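Local coordinates for acetoin utilization protein (Exiguobacterium sibiricum, PDB 2Q04) that probably transfers an acetyl group from acetyl-CoA to an acceptor, as a GNAT-family enzyme that may serve acetoin utilization, at residues S148-R153 / H178-L183; R62-R67 / G74-L79; V25-L30 / E54-E59. All blocks are in the same frame, centred on the assembly; numbering follows the deposited sequence.

Contact 1. Residues S148-R153 / H178-L183. With EDO (1,2-ethanediol), chain J; EDO (1,2-ethanediol), chain K.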
loop_
_atom_site.group_PDB
_atom_site.type_symbol
_atom_site.label_atom_id
_atom_site.label_comp_id
_atom_site.label_asym_id
_atom_site.label_seq_id
_atom_site.Cartn_x
_atom_site.Cartn_y
_atom_site.Cartn_z
ATOM N N SER A 148 -1.254 21.361 1.848
ATOM C CA SER A 148 -2.575 21.459 1.294
ATOM C C SER A 148 -2.900 20.115 0.701
ATOM O O SER A 148 -2.045 19.251 0.608
ATOM C CB SER A 148 -2.643 22.533 0.205
ATOM O OG SER A 148 -2.110 22.048 -1.020
ATOM N N VAL A 149 -4.109 19.965 0.236
ATOM C CA VAL A 149 -4.558 18.670 -0.296
ATOM C C VAL A 149 -3.863 18.311 -1.624
ATOM O O VAL A 149 -3.522 17.147 -1.858
ATOM C CB VAL A 149 -6.103 18.611 -0.503
ATOM C CG1 VAL A 149 -6.512 17.257 -1.061
ATOM C CG2 VAL A 149 -6.826 18.865 0.795
ATOM N N TRP A 150 -3.640 19.311 -2.472
ATOM C CA TRP A 150 -3.103 19.068 -3.801
ATOM C C TRP A 150 -1.584 18.878 -3.770
ATOM O O TRP A 150 -1.049 18.055 -4.514
ATOM C CB TRP A 150 -3.531 20.196 -4.745
ATOM C CG TRP A 150 -5.013 20.589 -4.555
ATOM C CD1 TRP A 150 -5.495 21.640 -3.826
ATOM C CD2 TRP A 150 -6.170 19.870 -5.030
ATOM N NE1 TRP A 150 -6.880 21.651 -3.856
ATOM C CE2 TRP A 150 -7.318 20.577 -4.584
ATOM C CE3 TRP A 150 -6.346 18.716 -5.798
ATOM C CZ2 TRP A 150 -8.624 20.162 -4.884
ATOM C CZ3 TRP A 150 -7.656 18.303 -6.100
ATOM C CH2 TRP A 150 -8.771 19.027 -5.641
ATOM N N ASP A 151 -0.901 19.582 -2.852
ATOM C CA ASP A 151 0.536 19.354 -2.622
ATOM C C ASP A 151 0.740 17.951 -2.081
ATOM O O ASP A 151 1.664 17.246 -2.493
ATOM C CB ASP A 151 1.091 20.386 -1.640
ATOM C CG ASP A 151 0.929 21.802 -2.136
ATOM O OD1 ASP A 151 0.657 21.981 -3.344
ATOM O OD2 ASP A 151 1.047 22.735 -1.319
ATOM N N TYR A 152 -0.143 17.540 -1.171
ATOM C CA TYR A 152 -0.093 16.197 -0.612
ATOM C C TYR A 152 -0.271 15.168 -1.703
ATOM O O TYR A 152 0.464 14.197 -1.775
ATOM C CB TYR A 152 -1.193 16.002 0.444
ATOM C CG TYR A 152 -1.071 14.692 1.176
ATOM C CD1 TYR A 152 -1.470 13.496 0.573
ATOM C CD2 TYR A 152 -0.472 14.628 2.432
ATOM C CE1 TYR A 152 -1.305 12.275 1.213
ATOM C CE2 TYR A 152 -0.304 13.409 3.086
ATOM C CZ TYR A 152 -0.728 12.234 2.468
ATOM O OH TYR A 152 -0.563 11.025 3.102
ATOM N N ARG A 153 -1.285 15.376 -2.533
ATOM C CA ARG A 153 -1.585 14.468 -3.635
ATOM C C ARG A 153 -0.409 14.327 -4.599
ATOM O O ARG A 153 -0.042 13.217 -4.978
ATOM C CB ARG A 153 -2.846 14.947 -4.386
ATOM C CG ARG A 153 -3.021 14.369 -5.822
ATOM C CD ARG A 153 -3.188 12.862 -5.827
ATOM N NE ARG A 153 -3.112 12.319 -7.183
ATOM C CZ ARG A 153 -4.145 12.242 -8.035
ATOM N NH1 ARG A 153 -5.346 12.645 -7.678
ATOM N NH2 ARG A 153 -3.966 11.743 -9.245
ATOM N N HIS A 178 -14.156 13.199 -5.313
ATOM C CA HIS A 178 -13.206 14.310 -5.081
ATOM C C HIS A 178 -11.964 14.085 -5.967
ATOM O O HIS A 178 -11.335 13.048 -5.876
ATOM C CB HIS A 178 -12.772 14.333 -3.575
ATOM C CG HIS A 178 -12.090 15.615 -3.142
ATOM N ND1 HIS A 178 -10.799 15.935 -3.504
ATOM C CD2 HIS A 178 -12.504 16.609 -2.317
ATOM C CE1 HIS A 178 -10.466 17.093 -2.961
ATOM N NE2 HIS A 178 -11.481 17.519 -2.234
ATOM N N PRO A 179 -11.626 15.070 -6.842
ATOM C CA PRO A 179 -10.503 14.916 -7.773
ATOM C C PRO A 179 -9.159 14.575 -7.106
ATOM O O PRO A 179 -8.276 14.039 -7.757
ATOM C CB PRO A 179 -10.408 16.278 -8.441
ATOM C CG PRO A 179 -11.703 16.854 -8.317
ATOM C CD PRO A 179 -12.329 16.335 -7.062
ATOM N N ALA A 180 -9.000 14.931 -5.838
ATOM C CA ALA A 180 -7.759 14.634 -5.122
ATOM C C ALA A 180 -7.602 13.125 -4.879
ATOM O O ALA A 180 -6.473 12.601 -4.850
ATOM C CB ALA A 180 -7.700 15.384 -3.814
ATOM N N ASN A 181 -8.722 12.421 -4.696
ATOM C CA ASN A 181 -8.675 10.955 -4.539
ATOM C C ASN A 181 -8.157 10.331 -5.819
ATOM O O ASN A 181 -8.225 10.944 -6.893
ATOM C CB ASN A 181 -10.052 10.383 -4.214
ATOM C CG ASN A 181 -10.658 10.982 -2.973
ATOM O OD1 ASN A 181 -9.952 11.507 -2.108
ATOM N ND2 ASN A 181 -11.979 10.920 -2.876
ATOM N N CYS A 182 -7.634 9.125 -5.726
ATOM C CA CYS A 182 -7.139 8.463 -6.910
ATOM C C CYS A 182 -6.976 6.955 -6.781
ATOM O O CYS A 182 -6.804 6.414 -5.694
ATOM C CB CYS A 182 -5.800 9.088 -7.358
ATOM S SG CYS A 182 -4.398 8.827 -6.223
ATOM N N LEU A 183 -7.082 6.294 -7.917
ATOM C CA LEU A 183 -6.762 4.906 -8.048
ATOM C C LEU A 183 -5.445 4.828 -8.763
ATOM O O LEU A 183 -5.228 5.517 -9.754
ATOM C CB LEU A 183 -7.838 4.194 -8.884
ATOM C CG LEU A 183 -7.484 2.829 -9.490
ATOM C CD1 LEU A 183 -7.381 1.746 -8.403
ATOM C CD2 LEU A 183 -8.528 2.456 -10.525
HETATM C C1 EDO J . -1.430 8.603 3.839
HETATM O O1 EDO J . -1.258 8.561 2.404
HETATM C C2 EDO J . -1.995 7.289 4.342
HETATM O O2 EDO J . -2.581 7.479 5.627
HETATM C C1 EDO K . -10.826 10.472 -11.263
HETATM O O1 EDO K . -10.892 9.411 -12.242
HETATM C C2 EDO K . -9.773 10.130 -10.201
HETATM O O2 EDO K . -9.407 11.288 -9.424
#
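R153 reaches from the first turn of helix 149-162 to the loop that leads into strand 182-187. Its chain leaves CB with CG anti to the backbone N (chi1 161°) and then bends at chi2. R153 CG lies 4.0 Å from A180 O, and R153 CD lies 3.4 Å from A180 O. The guanidinium lies beyond. R153 NE sits 3.8 Å from C182 SG, and its charge is paired with E157 of the same helix. C182 CB lies over one face of the group, off toward its rim. At the tip, R153 NH1 gives a hydrogen bond to A180 O of 3.0 Å. The N-H points at the oxygen at 143°, and the donor stands well above the carbonyl plane. P179 O lies at the guanidinium edge, 3.2 Å from R153 NH1.

The loop end is a type I beta turn, H178 to N181, closed by N181 N bonding to H178 O. H178 ND1 accepts from A180 N, which lies close to the ring plane. Strand 182-187 then joins the sheet, where C182 pairs with E135. At the start of helix 149-162, S148 is the N-cap, its OG taking a weak bond from D151 N.

V149 and W150 pack on the turn. V149 CG1 meets A180 CB at 3.5 Å. The six-membered ring of W150 brings CZ3 to 3.7 Å from A180 CB, while P179 CB lies at the indole edge. The W150 and H178 rings are near parallel but slid apart, with planes at 22°, so they barely overlap. The N181 CB points away from 148-153, and OD1 accepts from Y137 N. A 1,2-ethanediol, probably from the crystallisation liquor, bonds to N181 O.

Contact 2. Residues R62-R67 / G74-L79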
loop_
_atom_site.group_PDB
_atom_site.type_symbol
_atom_site.label_atom_id
_atom_site.label_comp_id
_atom_site.label_asym_id
_atom_site.label_seq_id
_atom_site.Cartn_x
_atom_site.Cartn_y
_atom_site.Cartn_z
ATOM N N ARG A 62 1.146 -9.487 2.952
ATOM C CA ARG A 62 2.533 -9.053 3.113
ATOM C C ARG A 62 2.594 -7.739 3.869
ATOM O O ARG A 62 1.957 -6.740 3.475
ATOM C CB ARG A 62 3.202 -8.868 1.756
ATOM C CG ARG A 62 3.219 -10.086 0.928
ATOM C CD ARG A 62 4.051 -9.906 -0.282
ATOM N NE ARG A 62 4.198 -11.164 -1.004
ATOM C CZ ARG A 62 5.208 -11.452 -1.829
ATOM N NH1 ARG A 62 6.189 -10.576 -2.026
ATOM N NH2 ARG A 62 5.250 -12.636 -2.434
ATOM N N ILE A 63 3.386 -7.723 4.936
ATOM C CA ILE A 63 3.623 -6.511 5.706
ATOM C C ILE A 63 5.122 -6.190 5.688
ATOM O O ILE A 63 5.924 -6.936 6.213
ATOM C CB ILE A 63 3.159 -6.675 7.188
ATOM C CG1 ILE A 63 1.644 -6.992 7.265
ATOM C CG2 ILE A 63 3.498 -5.415 8.004
ATOM C CD1 ILE A 63 0.734 -5.850 6.822
ATOM N N ILE A 64 5.482 -5.121 5.000
ATOM C CA ILE A 64 6.840 -4.621 5.020
ATOM C C ILE A 64 6.871 -3.437 5.982
ATOM O O ILE A 64 5.964 -2.591 5.969
ATOM C CB ILE A 64 7.315 -4.179 3.592
ATOM C CG1 ILE A 64 7.584 -5.413 2.706
ATOM C CG2 ILE A 64 8.587 -3.322 3.682
ATOM C CD1 ILE A 64 6.349 -6.253 2.403
ATOM N N ILE A 65 7.897 -3.392 6.836
ATOM C CA ILE A 65 7.956 -2.398 7.918
ATOM C C ILE A 65 9.211 -1.545 7.870
ATOM O O ILE A 65 10.238 -1.976 7.371
ATOM C CB ILE A 65 7.903 -3.078 9.293
ATOM C CG1 ILE A 65 9.128 -4.009 9.486
ATOM C CG2 ILE A 65 6.601 -3.856 9.445
ATOM C CD1 ILE A 65 9.234 -4.591 10.860
ATOM N N ALA A 66 9.083 -0.303 8.337
ATOM C CA ALA A 66 10.229 0.554 8.613
ATOM C C ALA A 66 10.383 0.555 10.116
ATOM O O ALA A 66 9.462 0.939 10.839
ATOM C CB ALA A 66 9.995 1.942 8.104
ATOM N N ARG A 67 11.552 0.126 10.589
ATOM C CA ARG A 67 11.709 -0.261 11.971
ATOM C C ARG A 67 12.988 0.299 12.613
ATOM O O ARG A 67 14.023 0.418 11.963
ATOM C CB ARG A 67 11.717 -1.798 12.051
ATOM C CG ARG A 67 11.902 -2.356 13.420
ATOM C CD ARG A 67 11.939 -3.893 13.397
ATOM N NE ARG A 67 13.013 -4.431 12.540
ATOM C CZ ARG A 67 14.321 -4.420 12.857
ATOM N NH1 ARG A 67 14.744 -3.809 13.947
ATOM N NH2 ARG A 67 15.208 -4.965 12.038
ATOM N N GLY A 74 6.820 2.877 10.523
ATOM C CA GLY A 74 6.220 2.937 9.221
ATOM C C GLY A 74 5.949 1.545 8.693
ATOM O O GLY A 74 6.556 0.577 9.138
ATOM N N TYR A 75 5.029 1.443 7.742
ATOM C CA TYR A 75 4.686 0.163 7.158
ATOM C C TYR A 75 3.993 0.332 5.819
ATOM O O TYR A 75 3.525 1.418 5.475
ATOM C CB TYR A 75 3.772 -0.617 8.095
ATOM C CG TYR A 75 2.435 0.060 8.343
ATOM C CD1 TYR A 75 1.382 -0.079 7.437
ATOM C CD2 TYR A 75 2.222 0.834 9.489
ATOM C CE1 TYR A 75 0.156 0.542 7.659
ATOM C CE2 TYR A 75 1.001 1.457 9.720
ATOM C CZ TYR A 75 -0.030 1.307 8.801
ATOM O OH TYR A 75 -1.240 1.916 9.019
ATOM N N VAL A 76 3.924 -0.762 5.072
ATOM C CA VAL A 76 3.146 -0.816 3.867
ATOM C C VAL A 76 2.552 -2.211 3.769
ATOM O O VAL A 76 3.246 -3.204 4.037
ATOM C CB VAL A 76 3.997 -0.484 2.606
ATOM C CG1 VAL A 76 5.131 -1.484 2.433
ATOM C CG2 VAL A 76 3.120 -0.449 1.368
ATOM N N THR A 77 1.249 -2.286 3.434
ATOM C CA THR A 77 0.508 -3.564 3.468
ATOM C C THR A 77 0.078 -4.024 2.090
ATOM O O THR A 77 -0.181 -3.212 1.207
ATOM C CB THR A 77 -0.753 -3.458 4.337
ATOM O OG1 THR A 77 -1.755 -2.697 3.646
ATOM C CG2 THR A 77 -0.440 -2.804 5.665
ATOM N N PHE A 78 0.006 -5.350 1.917
ATOM C CA PHE A 78 -0.483 -5.950 0.685
ATOM C C PHE A 78 -1.382 -7.084 1.023
ATOM O O PHE A 78 -1.077 -7.880 1.906
ATOM C CB PHE A 78 0.667 -6.466 -0.170
ATOM C CG PHE A 78 1.595 -5.426 -0.594
ATOM C CD1 PHE A 78 1.415 -4.769 -1.801
ATOM C CD2 PHE A 78 2.670 -5.063 0.214
ATOM C CE1 PHE A 78 2.292 -3.760 -2.201
ATOM C CE2 PHE A 78 3.546 -4.068 -0.178
ATOM C CZ PHE A 78 3.362 -3.419 -1.390
ATOM N N LEU A 79 -2.505 -7.164 0.327
ATOM C CA LEU A 79 -3.454 -8.253 0.506
ATOM C C LEU A 79 -4.453 -8.206 -0.619
ATOM O O LEU A 79 -4.441 -7.266 -1.429
ATOM C CB LEU A 79 -4.178 -8.132 1.862
ATOM C CG LEU A 79 -5.079 -6.902 2.081
ATOM C CD1 LEU A 79 -5.910 -7.082 3.346
ATOM C CD2 LEU A 79 -4.261 -5.596 2.142
#
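A beta hairpin of the GNAT-family sheet holds this contact: strands 62-68 and 71-79 run antiparallel, side by side. The short segment axes come within 4.4 Å, at 170° between their directions. R62 with F78, I64 with V76 and A66 with G74 are hydrogen-bonded pairs. I63 with T77 and I65 with Y75 are non-hydrogen-bonded pairs. I64 N gives to V76 O at 3.1 Å, and V76 N gives to I64 O at 2.9 Å. At the A66 end, A66 N to G74 O is short (2.8 Å), but the return bond from G74 N to A66 O is weak.

Side chains alternate between two faces. On one, I64 CB lies 3.7 Å from V76 CG1, both chains pointing the same way, and F78 CD2 packs beside R62 CB at 4.1 Å. Helix 112-121 lies against this face through S120 and I112. Beyond CB the extended R62 chain leads away from F78, to a salt bridge with D123. On the other, I63 CD1 touches T77 CG2 at 3.5 Å. With OG1 set between the backbone N and the carbonyl carbon (chi1 74°), T77 keeps CG2 beside I63 and binds A100 N through OG1. L52 and A56 of helix 45-56 pack here.

The backbone bonds set the register. The side chains that touch across the strands are largely apolar, and helices pack on both faces, consistent with a buried sheet.

Contact 3. Residues V25-L30 / E54-E59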
loop_
_atom_site.group_PDB
_atom_site.type_symbol
_atom_site.label_atom_id
_atom_site.label_comp_id
_atom_site.label_asym_id
_atom_site.label_seq_id
_atom_site.Cartn_x
_atom_site.Cartn_y
_atom_site.Cartn_z
ATOM N N VAL A 25 7.193 -9.510 6.813
ATOM C CA VAL A 25 7.433 -9.959 8.189
ATOM C C VAL A 25 6.306 -10.891 8.624
ATOM O O VAL A 25 5.136 -10.612 8.381
ATOM C CB VAL A 25 7.482 -8.739 9.170
ATOM C CG1 VAL A 25 7.810 -9.190 10.571
ATOM C CG2 VAL A 25 8.498 -7.692 8.679
ATOM N N THR A 26 6.659 -11.988 9.278
ATOM C CA THR A 26 5.658 -12.962 9.717
ATOM C C THR A 26 4.826 -12.392 10.844
ATOM O O THR A 26 5.254 -11.470 11.537
ATOM C CB THR A 26 6.301 -14.256 10.212
ATOM O OG1 THR A 26 7.088 -13.982 11.366
ATOM C CG2 THR A 26 7.170 -14.876 9.131
ATOM N N SER A 27 3.634 -12.960 11.028
ATOM C CA SER A 27 2.732 -12.551 12.103
ATOM C C SER A 27 3.398 -12.710 13.464
ATOM O O SER A 27 3.335 -11.805 14.306
ATOM C CB SER A 27 1.454 -13.395 12.064
ATOM O OG SER A 27 0.808 -13.277 10.826
ATOM N N GLN A 28 4.027 -13.871 13.677
ATOM C CA GLN A 28 4.677 -14.178 14.948
ATOM C C GLN A 28 5.654 -13.084 15.339
ATOM O O GLN A 28 5.651 -12.624 16.479
ATOM C CB GLN A 28 5.408 -15.525 14.865
ATOM N N ILE A 29 6.475 -12.646 14.376
ATOM C CA ILE A 29 7.488 -11.624 14.640
ATOM C C ILE A 29 6.858 -10.223 14.786
ATOM O O ILE A 29 7.261 -9.448 15.647
ATOM C CB ILE A 29 8.608 -11.603 13.528
ATOM C CG1 ILE A 29 9.665 -12.709 13.788
ATOM C CG2 ILE A 29 9.314 -10.260 13.504
ATOM C CD1 ILE A 29 9.270 -14.091 13.315
ATOM N N LEU A 30 5.869 -9.914 13.944
ATOM C CA LEU A 30 5.166 -8.603 14.014
ATOM C C LEU A 30 4.550 -8.345 15.377
ATOM O O LEU A 30 4.497 -7.203 15.833
ATOM C CB LEU A 30 4.067 -8.513 12.960
ATOM C CG LEU A 30 4.465 -7.992 11.588
ATOM C CD1 LEU A 30 3.232 -7.894 10.699
ATOM C CD2 LEU A 30 5.166 -6.626 11.696
ATOM N N GLU A 54 -2.741 -9.531 11.558
ATOM C CA GLU A 54 -3.752 -10.331 10.874
ATOM C C GLU A 54 -3.496 -10.414 9.394
ATOM O O GLU A 54 -3.647 -11.463 8.800
ATOM C CB GLU A 54 -5.132 -9.756 11.117
ATOM C CG GLU A 54 -5.717 -10.125 12.463
ATOM C CD GLU A 54 -7.045 -9.469 12.717
ATOM O OE1 GLU A 54 -7.449 -8.600 11.906
ATOM O OE2 GLU A 54 -7.691 -9.816 13.731
ATOM N N ILE A 55 -3.144 -9.294 8.791
ATOM C CA ILE A 55 -2.825 -9.270 7.378
ATOM C C ILE A 55 -1.641 -10.197 7.080
ATOM O O ILE A 55 -1.691 -10.992 6.144
ATOM C CB ILE A 55 -2.493 -7.838 6.899
ATOM C CG1 ILE A 55 -3.771 -6.980 6.858
ATOM C CG2 ILE A 55 -1.840 -7.873 5.519
ATOM C CD1 ILE A 55 -3.509 -5.477 6.630
ATOM N N ALA A 56 -0.591 -10.108 7.906
ATOM C CA ALA A 56 0.605 -10.942 7.737
ATOM C C ALA A 56 0.264 -12.424 7.777
ATOM O O ALA A 56 0.941 -13.236 7.153
ATOM C CB ALA A 56 1.609 -10.620 8.797
ATOM N N ALA A 57 -0.791 -12.770 8.517
ATOM C CA ALA A 57 -1.219 -14.164 8.667
ATOM C C ALA A 57 -1.969 -14.699 7.436
ATOM O O ALA A 57 -2.211 -15.896 7.332
ATOM C CB ALA A 57 -2.089 -14.312 9.910
ATOM N N LEU A 58 -2.364 -13.813 6.529
ATOM C CA LEU A 58 -3.090 -14.232 5.329
ATOM C C LEU A 58 -2.166 -14.927 4.336
ATOM O O LEU A 58 -0.971 -14.600 4.242
ATOM C CB LEU A 58 -3.752 -13.035 4.654
ATOM C CG LEU A 58 -4.863 -12.344 5.438
ATOM C CD1 LEU A 58 -5.242 -11.026 4.755
ATOM C CD2 LEU A 58 -6.088 -13.263 5.583
ATOM N N GLU A 59 -2.742 -15.841 3.555
ATOM C CA GLU A 59 -1.999 -16.586 2.550
ATOM C C GLU A 59 -1.243 -15.641 1.611
ATOM O O GLU A 59 -0.056 -15.820 1.367
ATOM C CB GLU A 59 -2.957 -17.472 1.739
ATOM C CG GLU A 59 -2.261 -18.572 0.937
#
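S27 and A56 meet where the short helix 27-30 passes the end of helix 45-56. Their CA atoms are 5.1 Å apart, the nearest pair between the segments.

The polar part rests on S27. Its OG is anti to the carbonyl carbon, beside the backbone N (chi1 -58°), which sends it toward the neighbouring helix. There it bonds to V53 O. S27 OG also lies 2.9 Å from A57 N, but the angle is too poor for a hydrogen bond.

The A56 methyl makes van der Waals contacts with two oxygens. A56 CB lies 3.4 Å from S27 OG and 3.6 Å from V25 O. The apolar partner is L30, which brings one branch, CD1, to 3.7 Å from A56 CB. L30 also packs on I63 and I65, so it touches both A56 and strand 62-68.

The capping part lies within 25-30. T26 is the N-cap of helix 27-30, and T26 OG1 accepts a weak bond from I29 N at 3.3 Å.

No hydrogen bond crosses between the two segments themselves. The contact is therefore packing of S27, A56, A57 and one L30 methyl, and its polar tie is S27 OG to V53 O, the residue just before 54-59.

In the fold
Along the chain, contact 3 closes first, contact 2 follows and contact 1 comes last. Contacts 2 and 3 are neighbours, with centres about 10 Å apart. They touch directly: V25 N lies 2.9 Å from I63 O, a probable hydrogen bond, and I55 CG2 packs on I63 CD1 at 3.5 Å. Strand 62-68 follows helix 45-56 in the chain. Contact 1 stands apart, its centre about 23 Å from that of contact 2 and about 31 Å from that of contact 3, on the opposite side of the chain's centre from contact 3. Contacts 1 and 2 still reach the same mixed sheet, through strands 182-187 and 62-68 with 71-79. Helix 149-162 is attached to that sheet through the loop before strand 182-187.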